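Local coordinates for subclass B3 metallo-beta-lactamase (Sphingobium indicum, PDB 7LUU), which probably hydrolyses beta-lactam antibiotics, using a pair of zinc ions held in its active site, at residues V78-T83 / S103-L108; E62-F65 / Y69-G72; V88-A93 / W207-C212. All coordinates share one frame; numbering follows the deposited sequence.

Contact 1: residues V78-T83 / S103-L108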
ATOM      1  N   VAL A  78      -3.865  -0.591   6.810  1.00 11.74           N
ATOM      2  CA  VAL A  78      -3.281   0.746   7.021  1.00 12.69           C
ATOM      3  C   VAL A  78      -2.366   0.638   8.237  1.00 13.73           C
ATOM      4  O   VAL A  78      -2.807   0.159   9.295  1.00 13.98           O
ATOM      5  CB  VAL A  78      -4.379   1.814   7.274  1.00 11.24           C
ATOM      6  CG1 VAL A  78      -3.745   3.219   7.503  1.00 12.83           C
ATOM      7  CG2 VAL A  78      -5.427   1.808   6.116  1.00 13.45           C
ATOM      8  N   ALA A  79      -1.098   1.038   8.095  1.00 13.30           N
ATOM      9  CA  ALA A  79      -0.152   0.929   9.222  1.00 12.11           C
ATOM     10  C   ALA A  79       0.132   2.297   9.821  1.00 12.87           C
ATOM     11  O   ALA A  79      -0.046   3.321   9.165  1.00 14.50           O
ATOM     12  CB  ALA A  79       1.184   0.316   8.779  1.00 14.16           C
ATOM     13  N   LEU A  80       0.571   2.312  11.084  1.00 12.65           N
ATOM     14  CA  LEU A  80       0.924   3.547  11.809  1.00 12.95           C
ATOM     15  C   LEU A  80       2.236   3.254  12.521  1.00 15.62           C
ATOM     16  O   LEU A  80       2.356   2.230  13.201  1.00 15.94           O
ATOM     17  CB  LEU A  80      -0.170   3.947  12.826  1.00 15.35           C
ATOM     18  CG  LEU A  80       0.264   5.147  13.632  1.00 12.99           C
ATOM     19  CD1 LEU A  80       0.029   6.415  12.739  1.00 16.38           C
ATOM     20  CD2 LEU A  80      -0.668   5.167  14.860  1.00 17.00           C
ATOM     21  N   ILE A  81       3.243   4.086  12.277  1.00 13.46           N
ATOM     22  CA  ILE A  81       4.558   3.934  12.922  1.00 15.35           C
ATOM     23  C   ILE A  81       4.792   5.133  13.809  1.00 16.89           C
ATOM     24  O   ILE A  81       4.748   6.276  13.330  1.00 14.90           O
ATOM     25  CB  ILE A  81       5.696   3.838  11.879  1.00 15.88           C
ATOM     26  CG1 ILE A  81       5.392   2.710  10.884  1.00 19.09           C
ATOM     27  CG2 ILE A  81       7.100   3.666  12.582  1.00 17.76           C
ATOM     28  CD1 ILE A  81       6.337   2.771   9.686  1.00 16.99           C
ATOM     29  N   ASP A  82       5.073   4.888  15.084  1.00 15.65           N
ATOM     30  CA  ASP A  82       5.455   5.944  16.013  1.00 20.14           C
ATOM     31  C   ASP A  82       6.981   6.041  16.032  1.00 21.07           C
ATOM     32  O   ASP A  82       7.660   5.217  16.646  1.00 23.11           O
ATOM     33  CB  ASP A  82       4.866   5.665  17.390  1.00 20.91           C
ATOM     34  CG  ASP A  82       5.344   6.647  18.430  1.00 27.20           C
ATOM     35  OD1 ASP A  82       6.002   7.627  18.019  1.00 24.14           O
ATOM     36  OD2 ASP A  82       5.129   6.348  19.663  1.00 30.62           O
ATOM     37  N   THR A  83       7.536   7.104  15.424  1.00 19.34           N
ATOM     38  CA  THR A  83       8.979   7.145  15.202  1.00 21.91           C
ATOM     39  C   THR A  83       9.747   7.794  16.351  1.00 26.49           C
ATOM     40  O   THR A  83      10.978   7.762  16.344  1.00 27.11           O
ATOM     41  CB  THR A  83       9.304   7.933  13.939  1.00 24.16           C
ATOM     42  OG1 THR A  83       9.052   9.325  14.238  1.00 22.64           O
ATOM     43  CG2 THR A  83       8.362   7.535  12.740  1.00 17.11           C
ATOM     44  N   SER A 103      -9.947   8.030  13.686  1.00 16.05           N
ATOM     45  CA  SER A 103     -10.523   7.494  14.912  1.00 16.74           C
ATOM     46  C   SER A 103      -9.662   6.362  15.489  1.00 20.73           C
ATOM     47  O   SER A 103      -9.451   6.288  16.705  1.00 18.34           O
ATOM     48  CB  SER A 103     -11.953   7.007  14.645  1.00 19.38           C
ATOM     49  OG  SER A 103     -12.516   6.435  15.823  1.00 23.77           O
ATOM     50  N   ASN A 104      -9.216   5.432  14.627  1.00 16.33           N
ATOM     51  CA  ASN A 104      -8.388   4.329  15.098  1.00 15.28           C
ATOM     52  C   ASN A 104      -7.064   4.848  15.662  1.00 14.93           C
ATOM     53  O   ASN A 104      -6.534   4.306  16.644  1.00 15.77           O
ATOM     54  CB  ASN A 104      -8.151   3.357  13.957  1.00 14.85           C
ATOM     55  CG  ASN A 104      -9.345   2.436  13.728  1.00 17.91           C
ATOM     56  OD1 ASN A 104     -10.253   2.330  14.599  1.00 21.74           O
ATOM     57  ND2 ASN A 104      -9.379   1.773  12.577  1.00 14.86           N
ATOM     58  N   VAL A 105      -6.494   5.880  15.035  1.00 13.86           N
ATOM     59  CA  VAL A 105      -5.245   6.462  15.538  1.00 15.26           C
ATOM     60  C   VAL A 105      -5.474   7.007  16.956  1.00 16.31           C
ATOM     61  O   VAL A 105      -4.681   6.774  17.879  1.00 17.95           O
ATOM     62  CB  VAL A 105      -4.786   7.581  14.570  1.00 15.73           C
ATOM     63  CG1 VAL A 105      -3.625   8.350  15.133  1.00 17.45           C
ATOM     64  CG2 VAL A 105      -4.348   6.947  13.239  1.00 14.63           C
ATOM     65  N   ARG A 106      -6.609   7.683  17.150  1.00 16.19           N
ATOM     66  CA  ARG A 106      -6.956   8.197  18.472  1.00 16.46           C
ATOM     67  C   ARG A 106      -7.221   7.095  19.484  1.00 18.56           C
ATOM     68  O   ARG A 106      -6.910   7.252  20.690  1.00 19.35           O
ATOM     69  CB  ARG A 106      -8.177   9.111  18.325  1.00 15.20           C
ATOM     70  CG  ARG A 106      -7.809  10.456  17.701  1.00 18.87           C
ATOM     71  CD  ARG A 106      -9.076  11.357  17.730  1.00 23.59           C
ATOM     72  NE  ARG A 106      -8.753  12.605  17.085  1.00 39.41           N
ATOM     73  CZ  ARG A 106      -9.155  12.911  15.856  1.00 48.47           C
ATOM     74  NH1 ARG A 106      -8.777  14.065  15.312  1.00 57.76           N
ATOM     75  NH2 ARG A 106      -9.952  12.066  15.196  1.00 40.38           N
ATOM     76  N   LYS A 107      -7.825   5.974  19.050  1.00 19.46           N
ATOM     77  CA  LYS A 107      -8.102   4.889  19.993  1.00 18.21           C
ATOM     78  C   LYS A 107      -6.827   4.326  20.583  1.00 20.31           C
ATOM     79  O   LYS A 107      -6.820   3.862  21.729  1.00 21.89           O
ATOM     80  CB  LYS A 107      -8.851   3.771  19.290  1.00 17.84           C
ATOM     81  CG  LYS A 107     -10.258   4.070  18.929  1.00 23.28           C
ATOM     82  CD  LYS A 107     -10.856   2.909  18.102  1.00 30.23           C
ATOM     83  CE  LYS A 107     -12.372   3.170  17.929  1.00 41.61           C
ATOM     84  NZ  LYS A 107     -13.006   2.050  17.222  1.00 46.47           N
ATOM     85  N   LEU A 108      -5.733   4.367  19.823  1.00 18.25           N
ATOM     86  CA  LEU A 108      -4.418   3.936  20.292  1.00 18.63           C
ATOM     87  C   LEU A 108      -3.748   4.965  21.195  1.00 20.43           C
ATOM     88  O   LEU A 108      -2.637   4.690  21.672  1.00 24.75           O
ATOM     89  CB  LEU A 108      -3.497   3.650  19.106  1.00 15.87           C
ATOM     90  CG  LEU A 108      -3.905   2.443  18.227  1.00 17.65           C
ATOM     91  CD1 LEU A 108      -2.897   2.346  17.032  1.00 20.71           C
ATOM     92  CD2 LEU A 108      -3.788   1.162  19.076  1.00 17.85           C
TER

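Contact 2: residues E62-F65 / Y69-G72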
ATOM      1  N   GLU A  62      -4.417  -2.377  16.567  1.00 17.83           N
ATOM      2  CA  GLU A  62      -3.570  -3.322  17.322  1.00 17.32           C
ATOM      3  C   GLU A  62      -2.113  -2.972  17.080  1.00 18.95           C
ATOM      4  O   GLU A  62      -1.750  -2.530  15.977  1.00 19.88           O
ATOM      5  CB  GLU A  62      -3.808  -4.789  16.896  1.00 18.78           C
ATOM      6  CG  GLU A  62      -5.183  -5.305  17.305  1.00 24.49           C
ATOM      7  CD  GLU A  62      -5.467  -6.747  16.922  1.00 31.39           C
ATOM      8  OE1 GLU A  62      -5.493  -7.070  15.735  1.00 20.25           O
ATOM      9  OE2 GLU A  62      -5.717  -7.553  17.857  1.00 29.47           O
ATOM     10  N   ARG A  63      -1.289  -3.172  18.115  1.00 18.62           N
ATOM     11  CA  ARG A  63       0.172  -3.086  17.977  1.00 15.55           C
ATOM     12  C   ARG A  63       0.656  -4.328  17.245  1.00 21.92           C
ATOM     13  O   ARG A  63       0.198  -5.450  17.530  1.00 25.03           O
ATOM     14  CB  ARG A  63       0.866  -2.999  19.353  1.00 20.72           C
ATOM     15  CG  ARG A  63       2.408  -2.941  19.259  1.00 24.27           C
ATOM     16  CD  ARG A  63       3.052  -3.292  20.659  1.00 30.09           C
ATOM     17  NE  ARG A  63       2.404  -2.518  21.697  1.00 25.81           N
ATOM     18  CZ  ARG A  63       2.605  -1.231  21.898  1.00 31.14           C
ATOM     19  NH1 ARG A  63       3.463  -0.567  21.146  1.00 37.49           N
ATOM     20  NH2 ARG A  63       1.952  -0.590  22.872  1.00 41.72           N
ATOM     21  N   VAL A  64       1.526  -4.134  16.254  1.00 16.59           N
ATOM     22  CA  VAL A  64       2.169  -5.229  15.545  1.00 15.28           C
ATOM     23  C   VAL A  64       3.380  -5.668  16.341  1.00 18.19           C
ATOM     24  O   VAL A  64       3.481  -6.815  16.786  1.00 18.88           O
ATOM     25  CB  VAL A  64       2.580  -4.788  14.130  1.00 15.19           C
ATOM     26  CG1 VAL A  64       3.313  -5.888  13.344  1.00 18.61           C
ATOM     27  CG2 VAL A  64       1.314  -4.471  13.274  1.00 16.34           C
ATOM     28  N   PHE A  65       4.306  -4.743  16.531  1.00 17.08           N
ATOM     29  CA  PHE A  65       5.502  -5.023  17.295  1.00 17.68           C
ATOM     30  C   PHE A  65       6.120  -3.661  17.583  1.00 17.10           C
ATOM     31  O   PHE A  65       6.105  -2.775  16.727  1.00 16.88           O
ATOM     32  CB  PHE A  65       6.489  -5.899  16.512  1.00 19.04           C
ATOM     33  CG  PHE A  65       7.646  -6.348  17.319  1.00 24.01           C
ATOM     34  CD1 PHE A  65       7.486  -7.399  18.221  1.00 22.91           C
ATOM     35  CD2 PHE A  65       8.901  -5.757  17.175  1.00 23.53           C
ATOM     36  CE1 PHE A  65       8.565  -7.852  18.987  1.00 26.17           C
ATOM     37  CE2 PHE A  65      10.015  -6.231  17.955  1.00 23.20           C
ATOM     38  CZ  PHE A  65       9.824  -7.222  18.870  1.00 23.23           C
ATOM     39  N   TYR A  69       1.956  -0.243  14.407  1.00 13.31           N
ATOM     40  CA  TYR A  69       0.564  -0.602  14.657  1.00 14.63           C
ATOM     41  C   TYR A  69      -0.223  -0.787  13.368  1.00 13.42           C
ATOM     42  O   TYR A  69       0.129  -0.284  12.313  1.00 14.24           O
ATOM     43  CB  TYR A  69      -0.160   0.507  15.453  1.00 14.81           C
ATOM     44  CG  TYR A  69       0.523   0.878  16.731  1.00 15.16           C
ATOM     45  CD1 TYR A  69       1.643   1.717  16.738  1.00 16.24           C
ATOM     46  CD2 TYR A  69       0.052   0.391  17.940  1.00 18.21           C
ATOM     47  CE1 TYR A  69       2.280   2.091  17.970  1.00 17.13           C
ATOM     48  CE2 TYR A  69       0.679   0.763  19.158  1.00 19.39           C
ATOM     49  CZ  TYR A  69       1.771   1.610  19.160  1.00 19.78           C
ATOM     50  OH  TYR A  69       2.403   1.957  20.373  1.00 21.17           O
ATOM     51  N   LEU A  70      -1.368  -1.435  13.510  1.00 14.13           N
ATOM     52  CA  LEU A  70      -2.371  -1.491  12.439  1.00 13.62           C
ATOM     53  C   LEU A  70      -3.584  -0.663  12.814  1.00 13.63           C
ATOM     54  O   LEU A  70      -4.136  -0.804  13.922  1.00 15.85           O
ATOM     55  CB  LEU A  70      -2.837  -2.927  12.207  1.00 13.82           C
ATOM     56  CG  LEU A  70      -1.691  -3.723  11.549  1.00 13.91           C
ATOM     57  CD1 LEU A  70      -2.028  -5.210  11.418  1.00 16.46           C
ATOM     58  CD2 LEU A  70      -1.168  -3.128  10.192  1.00 17.01           C
ATOM     59  N   VAL A  71      -4.018   0.181  11.883  1.00 13.00           N
ATOM     60  CA  VAL A  71      -5.196   1.043  12.127  1.00 13.86           C
ATOM     61  C   VAL A  71      -6.189   0.967  10.969  1.00 13.50           C
ATOM     62  O   VAL A  71      -7.083   1.803  10.832  1.00 15.83           O
ATOM     63  CB  VAL A  71      -4.806   2.509  12.379  1.00 13.08           C
ATOM     64  CG1 VAL A  71      -4.083   2.612  13.738  1.00 14.05           C
ATOM     65  CG2 VAL A  71      -3.954   3.097  11.217  1.00 13.86           C
ATOM     66  N   GLY A  72      -6.058  -0.065  10.149  1.00 13.34           N
ATOM     67  CA  GLY A  72      -6.920  -0.281   9.013  1.00 12.99           C
ATOM     68  C   GLY A  72      -8.123  -1.174   9.301  1.00 13.50           C
ATOM     69  O   GLY A  72      -8.804  -1.010  10.341  1.00 16.85           O
TER

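Contact 3: residues V88-A93 / W207-C212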
ATOM      1  N   VAL A  88       4.007   8.050  11.220  1.00 13.73           N
ATOM      2  CA  VAL A  88       3.932   7.777   9.772  1.00 14.30           C
ATOM      3  C   VAL A  88       2.766   6.824   9.526  1.00 16.49           C
ATOM      4  O   VAL A  88       2.673   5.776  10.182  1.00 15.76           O
ATOM      5  CB  VAL A  88       5.235   7.090   9.294  1.00 13.40           C
ATOM      6  CG1 VAL A  88       5.128   6.750   7.863  1.00 11.35           C
ATOM      7  CG2 VAL A  88       6.436   8.029   9.489  1.00 14.01           C
ATOM      8  N   LEU A  89       1.901   7.151   8.577  1.00 12.58           N
ATOM      9  CA  LEU A  89       0.846   6.227   8.129  1.00 13.70           C
ATOM     10  C   LEU A  89       1.280   5.594   6.829  1.00 12.26           C
ATOM     11  O   LEU A  89       1.960   6.250   6.041  1.00 14.45           O
ATOM     12  CB  LEU A  89      -0.402   7.079   7.891  1.00 15.85           C
ATOM     13  CG  LEU A  89      -1.805   6.688   8.221  1.00 30.31           C
ATOM     14  CD1 LEU A  89      -2.078   6.041   9.566  1.00 16.80           C
ATOM     15  CD2 LEU A  89      -2.592   8.019   8.182  1.00 20.44           C
ATOM     16  N   ILE A  90       0.812   4.371   6.564  1.00 10.82           N
ATOM     17  CA  ILE A  90       0.986   3.690   5.299  1.00 10.20           C
ATOM     18  C   ILE A  90      -0.395   3.386   4.757  1.00 12.34           C
ATOM     19  O   ILE A  90      -1.169   2.625   5.379  1.00 13.34           O
ATOM     20  CB  ILE A  90       1.810   2.395   5.441  1.00 12.19           C
ATOM     21  CG1 ILE A  90       3.132   2.804   6.106  1.00 13.73           C
ATOM     22  CG2 ILE A  90       2.026   1.859   3.989  1.00 12.65           C
ATOM     23  CD1 ILE A  90       4.207   1.608   6.095  1.00 16.02           C
ATOM     24  N   ASP A  91      -0.680   3.986   3.591  1.00 12.24           N
ATOM     25  CA  ASP A  91      -1.940   3.925   2.829  1.00 12.26           C
ATOM     26  C   ASP A  91      -3.103   4.600   3.555  1.00 12.48           C
ATOM     27  O   ASP A  91      -2.987   5.108   4.695  1.00 14.67           O
ATOM     28  CB  ASP A  91      -2.258   2.465   2.424  1.00 14.44           C
ATOM     29  CG  ASP A  91      -1.454   2.040   1.187  1.00 16.32           C
ATOM     30  OD1 ASP A  91      -0.923   2.916   0.457  1.00 15.06           O
ATOM     31  OD2 ASP A  91      -1.364   0.851   0.936  1.00 13.74           O
ATOM     32  N   GLY A  92      -4.210   4.700   2.815  1.00 13.69           N
ATOM     33  CA  GLY A  92      -5.341   5.508   3.287  1.00 14.17           C
ATOM     34  C   GLY A  92      -6.692   4.913   2.962  1.00 14.93           C
ATOM     35  O   GLY A  92      -7.701   5.596   3.165  1.00 15.33           O
ATOM     36  N   ALA A  93      -6.760   3.671   2.490  1.00 14.23           N
ATOM     37  CA  ALA A  93      -8.028   3.029   2.139  1.00 13.15           C
ATOM     38  C   ALA A  93      -8.888   3.940   1.230  1.00 13.12           C
ATOM     39  O   ALA A  93      -8.368   4.673   0.367  1.00 15.33           O
ATOM     40  CB  ALA A  93      -8.768   2.541   3.411  1.00 17.38           C
ATOM     41  N   TRP A 207       7.327  -0.943   1.455  1.00 13.89           N
ATOM     42  CA  TRP A 207       8.053  -0.214   2.482  1.00 13.53           C
ATOM     43  C   TRP A 207       8.579  -1.174   3.524  1.00 12.64           C
ATOM     44  O   TRP A 207       7.814  -2.011   4.001  1.00 15.90           O
ATOM     45  CB  TRP A 207       7.060   0.795   3.142  1.00 13.07           C
ATOM     46  CG  TRP A 207       6.318   1.627   2.110  1.00 15.94           C
ATOM     47  CD1 TRP A 207       5.067   1.351   1.538  1.00 15.94           C
ATOM     48  CD2 TRP A 207       6.835   2.761   1.419  1.00 14.96           C
ATOM     49  NE1 TRP A 207       4.772   2.333   0.589  1.00 13.96           N
ATOM     50  CE2 TRP A 207       5.847   3.182   0.477  1.00 14.53           C
ATOM     51  CE3 TRP A 207       8.059   3.481   1.515  1.00 17.63           C
ATOM     52  CZ2 TRP A 207       6.025   4.309  -0.332  1.00 17.19           C
ATOM     53  CZ3 TRP A 207       8.217   4.587   0.736  1.00 18.23           C
ATOM     54  CH2 TRP A 207       7.206   4.989  -0.207  1.00 20.04           C
ATOM     55  N   SER A 208       9.827  -0.962   3.993  1.00 13.78           N
ATOM     56  CA  SER A 208      10.342  -1.818   5.045  1.00 14.60           C
ATOM     57  C   SER A 208      11.013  -0.999   6.137  1.00 17.05           C
ATOM     58  O   SER A 208      11.592   0.072   5.894  1.00 17.54           O
ATOM     59  CB  SER A 208      11.355  -2.854   4.470  1.00 14.61           C
ATOM     60  OG  SER A 208      12.523  -2.158   3.968  1.00 17.53           O
ATOM     61  N   TRP A 209      10.959  -1.540   7.356  1.00 14.26           N
ATOM     62  CA  TRP A 209      11.618  -0.866   8.445  1.00 14.95           C
ATOM     63  C   TRP A 209      11.733  -1.823   9.619  1.00 15.54           C
ATOM     64  O   TRP A 209      11.038  -2.834   9.694  1.00 16.69           O
ATOM     65  CB  TRP A 209      10.797   0.390   8.844  1.00 15.15           C
ATOM     66  CG  TRP A 209       9.463   0.059   9.540  1.00 14.94           C
ATOM     67  CD1 TRP A 209       9.177   0.022  10.889  1.00 15.88           C
ATOM     68  CD2 TRP A 209       8.236  -0.304   8.862  1.00 13.74           C
ATOM     69  NE1 TRP A 209       7.842  -0.316  11.093  1.00 15.14           N
ATOM     70  CE2 TRP A 209       7.237  -0.482   9.870  1.00 13.84           C
ATOM     71  CE3 TRP A 209       7.887  -0.421   7.530  1.00 13.27           C
ATOM     72  CZ2 TRP A 209       5.914  -0.880   9.574  1.00 15.44           C
ATOM     73  CZ3 TRP A 209       6.516  -0.797   7.206  1.00 12.73           C
ATOM     74  CH2 TRP A 209       5.574  -1.022   8.252  1.00 14.19           C
ATOM     75  N   ASN A 210      12.596  -1.464  10.575  1.00 16.26           N
ATOM     76  CA  ASN A 210      12.751  -2.215  11.831  1.00 16.94           C
ATOM     77  C   ASN A 210      11.863  -1.632  12.929  1.00 19.42           C
ATOM     78  O   ASN A 210      11.746  -0.405  13.069  1.00 18.47           O
ATOM     79  CB  ASN A 210      14.204  -2.138  12.294  1.00 20.16           C
ATOM     80  CG  ASN A 210      15.085  -3.237  11.707  1.00 27.25           C
ATOM     81  OD1 ASN A 210      14.594  -4.123  10.998  1.00 25.41           O
ATOM     82  ND2 ASN A 210      16.402  -3.195  12.021  1.00 24.36           N
ATOM     83  N   ALA A 211      11.233  -2.532  13.696  1.00 17.10           N
ATOM     84  CA  ALA A 211      10.493  -2.193  14.903  1.00 18.50           C
ATOM     85  C   ALA A 211      11.139  -2.942  16.043  1.00 18.48           C
ATOM     86  O   ALA A 211      11.510  -4.113  15.883  1.00 20.24           O
ATOM     87  CB  ALA A 211       8.996  -2.560  14.769  1.00 19.10           C
ATOM     88  N   CYS A 212      11.358  -2.246  17.168  1.00 19.67           N
ATOM     89  CA  CYS A 212      12.120  -2.846  18.247  1.00 20.41           C
ATOM     90  C   CYS A 212      11.339  -2.820  19.545  1.00 20.96           C
ATOM     91  O   CYS A 212      10.573  -1.899  19.788  1.00 24.42           O
ATOM     92  CB  CYS A 212      13.467  -2.112  18.467  1.00 21.85           C
ATOM     93  SG  CYS A 212      14.458  -2.091  16.921  1.00 28.64           S
TER

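Contact 1: residues V78-T83 / S103-L108
L80 of strand 79-82 and V105 of helix 98-107 are the closest backbone pair, with L80 CA and V105 CA 7.8 Å apart, so the helix sits one side-chain layer off the strand. No hydrogen bond crosses this gap. The contact is carried by three aliphatic side chains, L80, V105 and L108. L80 starts out toward the helix. Its CG lies opposite the backbone N (chi1 175°), and its CD2 methyl then meets both V105 and L108. L80 CD2 reaches V105 CG1 at 4.4 Å. The same L80 CD2 lies 4.2 Å from L108 CD1. One methyl of the strand therefore meets one methyl from each of two residues three positions apart. Only 112 Å² is buried in all, and the spacing is easy rather than tight. L80 and V105 are buried, whereas L108 is partly exposed and has a glycerol molecule near its side chain. Neighbours extend the apolar layer: L80 also touches L89 and F110, and L108 touches V71 and Y69. N104 ND2 also hydrogen-bonds to V71 O, just past strand 68-70. This is an outer helix laid on a beta sheet, as in the alpha-beta/beta-alpha sandwich of metallo-beta-lactamases, and it lies away from the zinc site.

Contact 2: residues E62-F65 / Y69-G72
E62 and L70 are paired by two backbone hydrogen bonds in the antiparallel hairpin of strands 62-65 and 68-70. L70 N gives a nearly straight bond to E62 O, at 2.7 Å. The return bond, from E62 N to L70 O, is longer at 3.1 Å. R63 and Y69 form the next, non-hydrogen-bonded pair. Beyond them V64 and F65 both face S68, a classic beta bulge. The tight part is apolar. V64 CG2 sits 3.5 Å from L70 CG, because chi1 of 178° on V64 turns CG2 away from its carbonyl carbon. I262 touches V64 and I264 touches L70 on this side. L70 is buried, and V64, partly exposed, lies at the margin of the interior. The R63 end is the looser, solvent side. Its side chain and that of Y69 run together in the same direction. The R63 chain bends at chi3, and Y69 CE2 lies over one face of the guanidinium, offset toward its rim. The two planes are 55° apart, so this is no flat stack. R63 NH1 is 2.8 Å from Y69 OH, but the bond is weak, bent to 123°. The Y69 ring meets F110 edge-to-face. R63 NH1 also bonds to G66 O, while E62 OE1 makes a salt bridge to R275. The chemistry implies that backbone bonds and V64-L70 packing hold the hairpin, with the arginine-tyrosine pair a weaker outer tie.

Contact 3: residues V88-A93 / W207-C212
I90 sets its two methyl ends against a pair of tryptophans, CG2 on W207 and CD1 on W209. It belongs to strand 87-90 of one sheet, and they belong to strand 205-213 of the other. The contact thus bridges the two sheets of the alpha-beta/beta-alpha sandwich of the metallo-beta-lactamase fold. No hydrogen bond crosses between the segments. The backbones stay well apart, with I90 CA and W207 CA at 8.6 Å, and the side chains fill the distance. On I90, a first torsion of -55° puts CG1, and with it CD1, on the W209 side and CG2 on the W207 side. I90 CD1 lies 3.5 Å from W209 CZ3. CD1 of I90 is nearly as close to W209 CH2, at 3.7 Å, so it meets these two atoms of the six-membered ring obliquely. The isoleucine and this indole point at each other. The shorter branch is less close, with I90 CG2 3.9 Å from W207 CD1. Here the two side chains pass alongside, pointing opposite ways. W207 and W209 share the inward side of their strand, while S208 between them turns away. L119 and F222 also touch I90, and I81 packs on W209. The W207 side chain is about 8 Å from that of E122, a zinc ligand, at nearest atoms. The I90 side chain is about 12 Å from a zinc ion, so the contact lies near the zinc site but not in it. The pyrrole N-H of the second indole, away from I90, is hydrogen-bonded: W209 NE1 to S68 OG.

In the fold
From the N terminus, contact 2 comes first. It closes the short hairpin of 62-65 and 68-70 at the edge of the first sheet. It is complete before either other contact opens. Strand 79-82 then pairs with 68-70, and strand 87-90 pairs with 79-82, so all three contacts share this sheet. Contact 1 closes when helix 98-107 returns to 79-82. Contact 3 opens at 88-93, before that closure, and closes far later at 207-212. Contacts 1 and 3 therefore cross. Contact 1 ties the sheet to an outer helix, and contact 3 ties it to the second sheet. F65 of contact 2 also reaches A211.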